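Putative fimbrial subunit (Corynebacterium diphtheriae, PDB 4HSS) is the major pilin SpaD, a subunit that forms homopolymers and probably builds the shaft of adhesive pili on the bacterial surface. Local coordinates at residues S29-K34 / T104-N109; T159-T164 / V290-N295; K63-N68 / G88-T93; T45-D50 / M138-S143. All blocks are in the same frame, centred on the assembly; numbering follows the deposited sequence.

Contact 1 (S29-K34 / T104-N109); sequences SLTLHK and TAVFDN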
loop_
_atom_site.group_PDB
_atom_site.type_symbol
_atom_site.label_atom_id
_atom_site.label_comp_id
_atom_site.label_asym_id
_atom_site.label_seq_id
_atom_site.Cartn_x
_atom_site.Cartn_y
_atom_site.Cartn_z
ATOM N N SER A 29 9.462 -36.615 18.900
ATOM C CA SER A 29 8.817 -35.796 17.874
ATOM C C SER A 29 8.512 -34.395 18.400
ATOM O O SER A 29 8.410 -34.174 19.609
ATOM C CB SER A 29 7.524 -36.457 17.375
ATOM O OG SER A 29 6.440 -36.323 18.285
ATOM N N LEU A 30 8.324 -33.471 17.460
ATOM C CA LEU A 30 7.930 -32.103 17.663
ATOM C C LEU A 30 6.792 -31.766 16.701
ATOM O O LEU A 30 6.908 -31.982 15.505
ATOM C CB LEU A 30 9.115 -31.148 17.484
ATOM C CG LEU A 30 8.767 -29.657 17.528
ATOM C CD1 LEU A 30 8.245 -29.263 18.893
ATOM C CD2 LEU A 30 9.959 -28.796 17.104
ATOM N N THR A 31 5.700 -31.231 17.238
ATOM C CA THR A 31 4.525 -30.845 16.477
ATOM C C THR A 31 4.248 -29.385 16.727
ATOM O O THR A 31 3.904 -28.986 17.853
ATOM C CB THR A 31 3.327 -31.737 16.843
ATOM O OG1 THR A 31 3.685 -33.092 16.569
ATOM C CG2 THR A 31 2.058 -31.354 16.088
ATOM N N LEU A 32 4.346 -28.596 15.648
ATOM C CA LEU A 32 4.107 -27.165 15.690
ATOM C C LEU A 32 2.719 -26.866 15.186
ATOM O O LEU A 32 2.327 -27.386 14.140
ATOM C CB LEU A 32 5.183 -26.413 14.862
ATOM C CG LEU A 32 6.629 -26.609 15.336
ATOM C CD1 LEU A 32 7.593 -26.061 14.363
ATOM C CD2 LEU A 32 6.871 -25.953 16.675
ATOM N N HIS A 33 1.952 -26.085 15.962
ATOM C CA HIS A 33 0.604 -25.668 15.572
ATOM C C HIS A 33 0.624 -24.164 15.373
ATOM O O HIS A 33 0.306 -23.393 16.286
ATOM C CB HIS A 33 -0.466 -26.100 16.589
ATOM C CG HIS A 33 -0.716 -27.570 16.658
ATOM N ND1 HIS A 33 -1.388 -28.234 15.658
ATOM C CD2 HIS A 33 -0.416 -28.445 17.639
ATOM C CE1 HIS A 33 -1.440 -29.495 16.040
ATOM N NE2 HIS A 33 -0.868 -29.669 17.227
ATOM N N LYS A 34 1.045 -23.761 14.163
ATOM C CA LYS A 34 1.233 -22.389 13.761
ATOM C C LYS A 34 -0.065 -21.636 13.743
ATOM O O LYS A 34 -1.061 -22.058 13.145
ATOM C CB LYS A 34 1.946 -22.294 12.403
ATOM C CG LYS A 34 2.442 -20.881 12.047
ATOM C CD LYS A 34 3.317 -20.300 13.135
ATOM C CE LYS A 34 4.013 -19.050 12.665
ATOM N NZ LYS A 34 3.152 -17.836 12.684
ATOM N N THR A 104 -0.094 -27.107 10.619
ATOM C CA THR A 104 0.668 -28.053 11.406
ATOM C C THR A 104 1.911 -28.552 10.675
ATOM O O THR A 104 1.850 -28.953 9.509
ATOM C CB THR A 104 -0.258 -29.210 11.777
ATOM O OG1 THR A 104 -1.426 -28.664 12.403
ATOM C CG2 THR A 104 0.396 -30.237 12.697
ATOM N N ALA A 105 3.034 -28.554 11.404
ATOM C CA ALA A 105 4.326 -29.048 10.961
ATOM C C ALA A 105 4.817 -30.066 11.986
ATOM O O ALA A 105 4.958 -29.731 13.171
ATOM C CB ALA A 105 5.306 -27.894 10.805
ATOM N N VAL A 106 4.992 -31.327 11.541
ATOM C CA VAL A 106 5.401 -32.443 12.375
ATOM C C VAL A 106 6.828 -32.871 12.035
ATOM O O VAL A 106 7.155 -33.138 10.886
ATOM C CB VAL A 106 4.405 -33.630 12.292
ATOM C CG1 VAL A 106 4.849 -34.786 13.184
ATOM C CG2 VAL A 106 2.999 -33.188 12.688
ATOM N N PHE A 107 7.672 -32.931 13.067
ATOM C CA PHE A 107 9.063 -33.362 12.998
ATOM C C PHE A 107 9.161 -34.718 13.706
ATOM O O PHE A 107 9.115 -34.766 14.927
ATOM C CB PHE A 107 10.000 -32.299 13.619
ATOM C CG PHE A 107 10.061 -30.975 12.895
ATOM C CD1 PHE A 107 11.029 -30.734 11.936
ATOM C CD2 PHE A 107 9.159 -29.963 13.188
ATOM C CE1 PHE A 107 11.125 -29.483 11.310
ATOM C CE2 PHE A 107 9.229 -28.725 12.531
ATOM C CZ PHE A 107 10.214 -28.493 11.602
ATOM N N ASP A 108 9.219 -35.819 12.927
ATOM C CA ASP A 108 9.227 -37.206 13.420
ATOM C C ASP A 108 10.629 -37.829 13.507
ATOM O O ASP A 108 11.585 -37.285 12.940
ATOM C CB ASP A 108 8.363 -38.094 12.498
ATOM C CG ASP A 108 6.904 -38.282 12.915
ATOM O OD1 ASP A 108 6.622 -38.275 14.142
ATOM O OD2 ASP A 108 6.056 -38.524 12.019
ATOM N N ASN A 109 10.717 -39.012 14.192
ATOM C CA ASN A 109 11.899 -39.857 14.380
ATOM C C ASN A 109 13.118 -39.024 14.720
ATOM O O ASN A 109 14.167 -39.102 14.059
ATOM C CB ASN A 109 12.148 -40.728 13.145
ATOM C CG ASN A 109 11.431 -42.042 13.252
ATOM O OD1 ASN A 109 11.915 -42.986 13.899
ATOM N ND2 ASN A 109 10.222 -42.100 12.690
#
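Two antiparallel strands of the N-terminal prealbumin-like (CnaB-type) domain meet here, with L30 paired to F107 and L32 to A105. Both are hydrogen-bonded pairs. F107 N gives L30 O a bond of 2.7 Å. The return bond from L30 N to F107 O is 3.0 Å. L32 N and A105 O are 2.8 Å apart, and the bond is almost straight, 177° at the hydrogen. A105 N closes the ladder on L32 O. T31 with V106 and H33 with T104 are the non-hydrogen-bonded pairs.

The two faces differ. L30, L32, A105 and F107 turn inward. F107 and L30 run side by side, with CB to CB at 4.1 Å. L32 crosses F107 at a slant. With L32 CG anti to the carbonyl carbon (chi1 -60°), its CD1 is carried to the ring edge at F107 CE2, 3.6 Å away. I64 and V117 are among the side chains that cover this layer.

On the other face T31, V106, H33 and T104 line up. T31 CG2 touches T104 CG2 at 3.9 Å. H33 ND1 and T104 OG1 lie alongside at 3.3 Å and share a hydrogen bond, which either could donate. The H33 ring also meets that of Y153. At the start of the strand S29 OG is held by N149.

K34, the next residue along, is joined through NZ to N156 CG by an isopeptide bond. Noncovalent strand pairing and a permanent crosslink therefore follow each other on one strand, consistent with a pilin that must bear load.

Contact 2 (T159-T164 / V290-N295); sequences TKTEKT and VKNKTN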
loop_
_atom_site.group_PDB
_atom_site.type_symbol
_atom_site.label_atom_id
_atom_site.label_comp_id
_atom_site.label_asym_id
_atom_site.label_seq_id
_atom_site.Cartn_x
_atom_site.Cartn_y
_atom_site.Cartn_z
ATOM N N THR A 159 0.180 -8.521 8.681
ATOM C CA THR A 159 0.167 -7.069 8.521
ATOM C C THR A 159 -0.077 -6.765 7.059
ATOM O O THR A 159 0.765 -7.103 6.214
ATOM C CB THR A 159 1.464 -6.388 9.033
ATOM O OG1 THR A 159 2.602 -6.937 8.368
ATOM C CG2 THR A 159 1.635 -6.448 10.546
ATOM N N LYS A 160 -1.241 -6.157 6.756
ATOM C CA LYS A 160 -1.641 -5.728 5.404
ATOM C C LYS A 160 -1.305 -4.247 5.182
ATOM O O LYS A 160 -1.412 -3.460 6.119
ATOM C CB LYS A 160 -3.159 -5.934 5.210
ATOM C CG LYS A 160 -3.539 -6.989 4.187
ATOM C CD LYS A 160 -5.007 -7.419 4.328
ATOM C CE LYS A 160 -5.207 -8.586 5.277
ATOM N NZ LYS A 160 -6.609 -9.072 5.260
ATOM N N THR A 161 -0.968 -3.863 3.937
ATOM C CA THR A 161 -0.656 -2.475 3.542
ATOM C C THR A 161 -1.494 -2.121 2.313
ATOM O O THR A 161 -1.474 -2.871 1.337
ATOM C CB THR A 161 0.849 -2.325 3.284
ATOM O OG1 THR A 161 1.539 -3.166 4.199
ATOM C CG2 THR A 161 1.325 -0.923 3.478
ATOM N N GLU A 162 -2.241 -0.996 2.358
ATOM C CA GLU A 162 -3.157 -0.583 1.271
ATOM C C GLU A 162 -2.982 0.930 0.919
ATOM O O GLU A 162 -2.644 1.746 1.788
ATOM C CB GLU A 162 -4.603 -0.902 1.698
ATOM C CG GLU A 162 -5.688 -0.623 0.661
ATOM C CD GLU A 162 -7.085 -0.298 1.180
ATOM O OE1 GLU A 162 -7.220 0.611 2.033
ATOM O OE2 GLU A 162 -8.054 -0.908 0.672
ATOM N N LYS A 163 -3.196 1.279 -0.356
ATOM C CA LYS A 163 -3.109 2.655 -0.837
ATOM C C LYS A 163 -4.364 2.999 -1.600
ATOM O O LYS A 163 -4.820 2.193 -2.418
ATOM C CB LYS A 163 -1.859 2.873 -1.707
ATOM C CG LYS A 163 -1.806 4.221 -2.383
ATOM C CD LYS A 163 -0.391 4.690 -2.662
ATOM C CE LYS A 163 -0.463 5.901 -3.534
ATOM N NZ LYS A 163 0.846 6.523 -3.836
ATOM N N THR A 164 -4.966 4.170 -1.287
ATOM C CA THR A 164 -6.142 4.659 -2.005
ATOM C C THR A 164 -5.885 6.104 -2.543
ATOM O O THR A 164 -4.918 6.764 -2.160
ATOM C CB THR A 164 -7.433 4.554 -1.176
ATOM O OG1 THR A 164 -7.330 5.324 0.016
ATOM C CG2 THR A 164 -7.831 3.113 -0.876
ATOM N N VAL A 290 11.233 -4.883 8.501
ATOM C CA VAL A 290 10.144 -5.402 7.684
ATOM C C VAL A 290 9.686 -4.316 6.692
ATOM O O VAL A 290 9.209 -3.255 7.093
ATOM C CB VAL A 290 8.948 -5.930 8.527
ATOM C CG1 VAL A 290 7.797 -6.381 7.620
ATOM C CG2 VAL A 290 9.365 -7.053 9.489
ATOM N N LYS A 291 9.817 -4.609 5.393
ATOM C CA LYS A 291 9.309 -3.743 4.339
ATOM C C LYS A 291 7.994 -4.324 3.854
ATOM O O LYS A 291 7.900 -5.529 3.592
ATOM C CB LYS A 291 10.311 -3.624 3.193
ATOM C CG LYS A 291 10.053 -2.417 2.297
ATOM C CD LYS A 291 11.193 -2.230 1.308
ATOM C CE LYS A 291 11.531 -0.778 1.102
ATOM N NZ LYS A 291 12.315 -0.227 2.241
ATOM N N ASN A 292 6.983 -3.496 3.764
ATOM C CA ASN A 292 5.682 -3.912 3.262
ATOM C C ASN A 292 5.315 -2.966 2.143
ATOM O O ASN A 292 5.474 -1.754 2.290
ATOM C CB ASN A 292 4.642 -3.925 4.377
ATOM C CG ASN A 292 4.619 -5.158 5.238
ATOM O OD1 ASN A 292 5.293 -6.160 4.961
ATOM N ND2 ASN A 292 3.814 -5.113 6.310
ATOM N N LYS A 293 4.896 -3.515 0.999
ATOM C CA LYS A 293 4.581 -2.732 -0.209
ATOM C C LYS A 293 3.078 -2.730 -0.464
ATOM O O LYS A 293 2.446 -3.775 -0.333
ATOM C CB LYS A 293 5.345 -3.301 -1.434
ATOM C CG LYS A 293 6.858 -3.393 -1.262
ATOM C CD LYS A 293 7.587 -2.990 -2.562
ATOM C CE LYS A 293 9.033 -3.419 -2.662
ATOM N NZ LYS A 293 9.177 -4.891 -2.516
ATOM N N THR A 294 2.499 -1.561 -0.809
ATOM C CA THR A 294 1.056 -1.414 -1.085
ATOM C C THR A 294 0.748 -1.855 -2.511
ATOM O O THR A 294 1.640 -2.113 -3.306
ATOM C CB THR A 294 0.560 0.084 -0.904
ATOM O OG1 THR A 294 0.962 0.924 -1.995
ATOM C CG2 THR A 294 0.986 0.724 0.385
ATOM N N ASN A 295 -0.517 -1.852 -2.854
ATOM C CA ASN A 295 -1.008 -1.977 -4.216
ATOM C C ASN A 295 -0.623 -0.673 -4.971
ATOM O O ASN A 295 -0.215 0.309 -4.336
ATOM C CB ASN A 295 -2.536 -2.111 -4.158
ATOM C CG ASN A 295 -3.168 -1.024 -3.315
ATOM O OD1 ASN A 295 -2.944 -0.929 -2.096
ATOM N ND2 ASN A 295 -3.888 -0.133 -3.946
#
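The side-chain amide of N295 and the backbone of K163 make the tight end of this contact. N295 OD1 accepts from K163 N at 2.8 Å, with the donor tilted 16° from the carbonyl plane. N295 ND2 donates to K163 O at 2.9 Å. That bond is nearly straight, at 174°, and points at a lone pair in the carbonyl plane. One amide thus uses both its ends on one residue, much as a neighbouring strand would, and this fixes its rotation. N295 CG sits between its own backbone N and carbonyl carbon (chi1 51°), which turns the amide to the backbone edge of K163.

T294 packs beside it. Its CG2 meets T161 CG2 at 3.5 Å, the two side chains crossing at about a right angle. Its OG1 lies 3.4 Å from K163 CB and bonds to N295 O and to A277 N. Farther back, T161 OG1 rests 3.2 Å from N292 CB.

The outer side is looser. E162 CA comes within 3.4 Å of N295 OD1, while its side chain, turned away, touches that oxygen through CB and CG at most. K293 also points away.

The contact lies in the middle, CnaA-type domain and bridges two sheets. Strand 149-166 pairs with 175-183 in one, and strand 289-293 pairs with 272-282 in the other. K163 NZ runs on between them to an isopeptide bond with N275, beside D200.

Contact 3 (K63-N68 / G88-T93); sequences KITKLN and GHETST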
loop_
_atom_site.group_PDB
_atom_site.type_symbol
_atom_site.label_atom_id
_atom_site.label_comp_id
_atom_site.label_asym_id
_atom_site.label_seq_id
_atom_site.Cartn_x
_atom_site.Cartn_y
_atom_site.Cartn_z
ATOM N N LYS A 63 12.621 -24.642 10.633
ATOM C CA LYS A 63 13.878 -25.383 10.645
ATOM C C LYS A 63 14.254 -25.691 12.071
ATOM O O LYS A 63 14.388 -24.766 12.873
ATOM C CB LYS A 63 15.001 -24.592 9.957
ATOM C CG LYS A 63 16.343 -25.337 9.933
ATOM C CD LYS A 63 17.468 -24.478 9.368
ATOM C CE LYS A 63 18.567 -25.348 8.799
ATOM N NZ LYS A 63 19.718 -24.552 8.284
ATOM N N ILE A 64 14.433 -26.971 12.386
ATOM C CA ILE A 64 14.882 -27.474 13.697
ATOM C C ILE A 64 16.354 -27.826 13.590
ATOM O O ILE A 64 16.796 -28.340 12.565
ATOM C CB ILE A 64 14.050 -28.668 14.255
ATOM C CG1 ILE A 64 14.162 -29.923 13.328
ATOM C CG2 ILE A 64 12.601 -28.228 14.494
ATOM C CD1 ILE A 64 13.848 -31.200 13.924
ATOM N N THR A 65 17.120 -27.547 14.645
ATOM C CA THR A 65 18.558 -27.808 14.643
ATOM C C THR A 65 18.961 -28.487 15.956
ATOM O O THR A 65 18.875 -27.846 17.003
ATOM C CB THR A 65 19.296 -26.464 14.400
ATOM O OG1 THR A 65 18.793 -25.896 13.189
ATOM C CG2 THR A 65 20.838 -26.607 14.332
ATOM N N LYS A 66 19.393 -29.779 15.900
ATOM C CA LYS A 66 19.915 -30.535 17.038
ATOM C C LYS A 66 21.176 -29.813 17.557
ATOM O O LYS A 66 21.996 -29.360 16.761
ATOM C CB LYS A 66 20.225 -31.981 16.619
ATOM C CG LYS A 66 20.378 -32.963 17.787
ATOM C CD LYS A 66 20.840 -34.332 17.312
ATOM C CE LYS A 66 21.366 -35.212 18.424
ATOM N NZ LYS A 66 22.004 -36.453 17.891
ATOM N N LEU A 67 21.288 -29.634 18.867
ATOM C CA LEU A 67 22.420 -28.914 19.461
ATOM C C LEU A 67 23.427 -29.906 20.058
ATOM O O LEU A 67 23.050 -31.052 20.308
ATOM C CB LEU A 67 21.919 -27.888 20.499
ATOM C CG LEU A 67 20.891 -26.865 20.010
ATOM C CD1 LEU A 67 20.405 -26.047 21.131
ATOM C CD2 LEU A 67 21.453 -25.937 18.954
ATOM N N ASN A 68 24.733 -29.524 20.199
ATOM C CA ASN A 68 25.815 -30.451 20.660
ATOM C C ASN A 68 25.591 -31.176 22.044
ATOM O O ASN A 68 26.227 -32.211 22.302
ATOM C CB ASN A 68 27.189 -29.746 20.689
ATOM C CG ASN A 68 27.280 -28.527 21.583
ATOM O OD1 ASN A 68 26.511 -28.350 22.530
ATOM N ND2 ASN A 68 28.259 -27.664 21.329
ATOM N N GLY A 88 26.278 -20.853 18.864
ATOM C CA GLY A 88 27.592 -21.486 18.933
ATOM C C GLY A 88 27.559 -22.959 19.282
ATOM O O GLY A 88 28.619 -23.577 19.424
ATOM N N HIS A 89 26.350 -23.546 19.408
ATOM C CA HIS A 89 26.211 -24.959 19.762
ATOM C C HIS A 89 25.372 -25.749 18.736
ATOM O O HIS A 89 24.819 -26.799 19.067
ATOM C CB HIS A 89 25.632 -25.107 21.177
ATOM C CG HIS A 89 26.315 -24.264 22.210
ATOM N ND1 HIS A 89 27.649 -24.455 22.546
ATOM C CD2 HIS A 89 25.824 -23.246 22.947
ATOM C CE1 HIS A 89 27.927 -23.530 23.450
ATOM N NE2 HIS A 89 26.859 -22.790 23.737
ATOM N N GLU A 90 25.384 -25.295 17.477
ATOM C CA GLU A 90 24.643 -25.882 16.355
ATOM C C GLU A 90 25.381 -27.072 15.744
ATOM O O GLU A 90 26.607 -27.104 15.745
ATOM C CB GLU A 90 24.371 -24.815 15.263
ATOM C CG GLU A 90 23.605 -23.574 15.729
ATOM C CD GLU A 90 24.408 -22.379 16.228
ATOM O OE1 GLU A 90 25.642 -22.510 16.396
ATOM O OE2 GLU A 90 23.802 -21.302 16.439
ATOM N N THR A 91 24.626 -28.051 15.232
ATOM C CA THR A 91 25.130 -29.248 14.558
ATOM C C THR A 91 24.581 -29.321 13.118
ATOM O O THR A 91 23.689 -28.553 12.746
ATOM C CB THR A 91 24.817 -30.544 15.334
ATOM O OG1 THR A 91 23.438 -30.877 15.208
ATOM C CG2 THR A 91 25.247 -30.491 16.786
ATOM N N SER A 92 25.133 -30.256 12.314
ATOM C CA SER A 92 24.779 -30.503 10.915
ATOM C C SER A 92 23.398 -31.182 10.776
ATOM O O SER A 92 22.824 -31.185 9.677
ATOM C CB SER A 92 25.853 -31.368 10.258
ATOM O OG SER A 92 25.832 -32.694 10.766
ATOM N N THR A 93 22.882 -31.771 11.874
ATOM C CA THR A 93 21.581 -32.444 11.893
ATOM C C THR A 93 20.469 -31.376 11.932
ATOM O O THR A 93 20.304 -30.678 12.937
ATOM C CB THR A 93 21.527 -33.436 13.053
ATOM O OG1 THR A 93 22.614 -34.343 12.900
ATOM C CG2 THR A 93 20.206 -34.212 13.120
#
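The N68 and H89 side chains cross at a slant, amide and ring planes 53° apart. N68 ND2 comes to the edge of the imidazole and makes a weak hydrogen bond to H89 ND1 at 3.5 Å. The backbones beneath them hold more firmly, N68 N giving H89 O a bond of 3.0 Å. L67 CB lies against the same carbonyl, 3.4 Å from H89 O.

The T91 side chain starts toward the other segment. Its OG1 lies between its backbone N and carbonyl carbon (chi1 74°), and from there it donates to K66 O at 2.6 Å. The hydroxyl stands above the carbonyl plane, 50° out of it. T91 N adds a weak bond to this oxygen. T91 CG2 reaches the other way along 63-68, past K66 O to N68 N at 3.6 Å.

T65 sends CG2 across to T91 O, 3.8 Å away, and toward E90 CB. T93 lies beside the start of the K66 side chain, and K66 N donates to T93 O at 3.2 Å. The K66 chain then extends away from the partner.

Both segments lie in the N-terminal prealbumin-like domain. The pairing is irregular because the chain turns a corner at S92. Before it, strand 90-91 meets the end of strand 61-67. After it, strand 93-98 runs antiparallel to 61-67 as the outermost strand of a four-stranded sheet. Strand 113-121 flanks 61-67 on its other side, and the F69 ring meets H89 edge-to-face.

Contact 4 (T45-D50 / M138-S143); sequences TGKEMD and MVNEAS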
loop_
_atom_site.group_PDB
_atom_site.type_symbol
_atom_site.label_atom_id
_atom_site.label_comp_id
_atom_site.label_asym_id
_atom_site.label_seq_id
_atom_site.Cartn_x
_atom_site.Cartn_y
_atom_site.Cartn_z
ATOM N N THR A 45 2.937 -25.954 28.214
ATOM C CA THR A 45 3.112 -27.266 28.817
ATOM C C THR A 45 4.102 -28.179 28.024
ATOM O O THR A 45 4.783 -29.028 28.621
ATOM C CB THR A 45 1.745 -27.957 28.875
ATOM O OG1 THR A 45 1.323 -28.274 27.545
ATOM C CG2 THR A 45 0.692 -27.123 29.575
ATOM N N GLY A 46 4.130 -28.013 26.692
ATOM C CA GLY A 46 4.902 -28.841 25.767
ATOM C C GLY A 46 4.034 -29.994 25.293
ATOM O O GLY A 46 4.475 -30.863 24.536
ATOM N N LYS A 47 2.777 -29.990 25.762
ATOM C CA LYS A 47 1.761 -30.991 25.454
ATOM C C LYS A 47 0.686 -30.312 24.643
ATOM O O LYS A 47 0.764 -29.095 24.461
ATOM C CB LYS A 47 1.180 -31.601 26.761
ATOM C CG LYS A 47 2.176 -32.361 27.637
ATOM C CD LYS A 47 1.635 -32.673 29.071
ATOM C CE LYS A 47 1.893 -31.581 30.103
ATOM N NZ LYS A 47 1.290 -31.891 31.434
ATOM N N GLU A 48 -0.306 -31.082 24.151
ATOM C CA GLU A 48 -1.442 -30.604 23.358
ATOM C C GLU A 48 -2.256 -29.594 24.203
ATOM O O GLU A 48 -2.321 -29.738 25.424
ATOM C CB GLU A 48 -2.290 -31.806 22.899
ATOM C CG GLU A 48 -3.049 -31.601 21.595
ATOM C CD GLU A 48 -2.245 -31.679 20.309
ATOM O OE1 GLU A 48 -1.605 -32.727 20.057
ATOM O OE2 GLU A 48 -2.295 -30.701 19.527
ATOM N N MET A 49 -2.782 -28.527 23.592
ATOM C CA MET A 49 -3.429 -27.494 24.405
ATOM C C MET A 49 -4.768 -26.986 23.893
ATOM O O MET A 49 -5.450 -26.305 24.664
ATOM C CB MET A 49 -2.498 -26.272 24.584
ATOM C CG MET A 49 -1.242 -26.542 25.407
ATOM S SD MET A 49 -0.545 -25.076 26.222
ATOM C CE MET A 49 -0.201 -23.989 24.799
ATOM N N ASP A 50 -5.140 -27.264 22.628
ATOM C CA ASP A 50 -6.385 -26.791 21.970
ATOM C C ASP A 50 -6.582 -25.240 22.128
ATOM O O ASP A 50 -7.705 -24.748 22.334
ATOM C CB ASP A 50 -7.652 -27.590 22.402
ATOM C CG ASP A 50 -7.957 -27.680 23.889
ATOM O OD1 ASP A 50 -8.334 -26.638 24.485
ATOM O OD2 ASP A 50 -7.856 -28.799 24.451
ATOM N N MET A 138 10.917 -33.920 27.495
ATOM C CA MET A 138 10.756 -32.803 28.430
ATOM C C MET A 138 9.669 -33.134 29.418
ATOM O O MET A 138 8.971 -34.139 29.243
ATOM C CB MET A 138 10.402 -31.493 27.673
ATOM C CG MET A 138 8.958 -31.449 27.167
ATOM S SD MET A 138 8.458 -29.867 26.489
ATOM C CE MET A 138 8.131 -28.912 27.981
ATOM N N VAL A 139 9.502 -32.256 30.429
ATOM C CA VAL A 139 8.409 -32.314 31.399
ATOM C C VAL A 139 7.911 -30.899 31.631
ATOM O O VAL A 139 8.711 -29.954 31.616
ATOM C CB VAL A 139 8.728 -33.034 32.745
ATOM C CG1 VAL A 139 8.699 -34.556 32.599
ATOM C CG2 VAL A 139 10.033 -32.539 33.377
ATOM N N ASN A 140 6.595 -30.750 31.831
ATOM C CA ASN A 140 6.021 -29.449 32.156
ATOM C C ASN A 140 6.211 -29.216 33.672
ATOM O O ASN A 140 6.685 -28.164 34.092
ATOM C CB ASN A 140 4.543 -29.392 31.738
ATOM C CG ASN A 140 3.763 -28.234 32.314
ATOM O OD1 ASN A 140 4.139 -27.067 32.165
ATOM N ND2 ASN A 140 2.665 -28.544 32.996
ATOM N N GLU A 141 5.869 -30.247 34.465
ATOM C CA GLU A 141 5.941 -30.360 35.928
ATOM C C GLU A 141 6.864 -31.514 36.325
ATOM O O GLU A 141 6.945 -32.510 35.586
ATOM C CB GLU A 141 4.517 -30.652 36.479
ATOM C CG GLU A 141 3.827 -29.505 37.189
ATOM C CD GLU A 141 2.410 -29.859 37.607
ATOM O OE1 GLU A 141 2.175 -30.052 38.824
ATOM O OE2 GLU A 141 1.543 -29.985 36.710
ATOM N N ALA A 142 7.468 -31.445 37.523
ATOM C CA ALA A 142 8.326 -32.535 38.016
ATOM C C ALA A 142 7.548 -33.850 38.168
ATOM O O ALA A 142 8.135 -34.926 37.970
ATOM C CB ALA A 142 8.962 -32.149 39.337
ATOM N N SER A 143 6.221 -33.756 38.469
ATOM C CA SER A 143 5.321 -34.919 38.645
ATOM C C SER A 143 4.934 -35.600 37.313
ATOM O O SER A 143 4.358 -36.684 37.324
ATOM C CB SER A 143 4.055 -34.509 39.391
ATOM O OG SER A 143 3.361 -33.471 38.719
#
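The amide of N140 lies over T45, with T45 CA, CB and CG2 all beneath one of its faces. T45 CB sits almost directly under N140 CG, 4.0 Å away. K47 NZ comes in on the same side but much nearer the plane, off the ND2 edge, 3.9 Å from N140 ND2. The K47 and N140 side chains cross at about a right angle.

These two loops of the prealbumin-like (CnaB-type) domain lack regular secondary structure. T45 shapes the first as an ST turn: T45 OG1 accepts from K47 N at 2.9 Å. G46 follows with a positive phi of 91°, and M138 packs on its bare CA through SD. The M138 chain bends at its end (chi3 -79°), which carries CE to T45 O.

No hydrogen bond links the two segments, and the contact rests on van der Waals touches near the surface. D144 accepts from E141 N and makes a long, weak ion pair with K47 NZ, while G46 pairs through its backbone with V151 of strand 149-166.

Two carbons of the second loop crowd T45 O: N140 CB at 3.1 Å, close to the carbonyl plane, and M138 CE at 3.4 Å, well out of it.

In the fold
Contacts 1, 3 and 4 belong to the N-terminal domain, while contact 2 lies in the middle domain, its centre about 32 Å from that of contact 1. Contact 1 joins strands with an apolar inner face and shares that core with contact 3, where F107 CD1 meets I64 CD1 at 3.5 Å. Contact 3 is more polar, a strand end closed by backbone and hydroxyl bonds. Contact 4 lies at the surface between loops and has no bond across. Contacts 1 and 2 draw on neighbouring strands of one sheet, 28-36 and 149-166. Each also carries an isopeptide lysine, but contact 2 replaces the regular strand ladder with a side-chain amide.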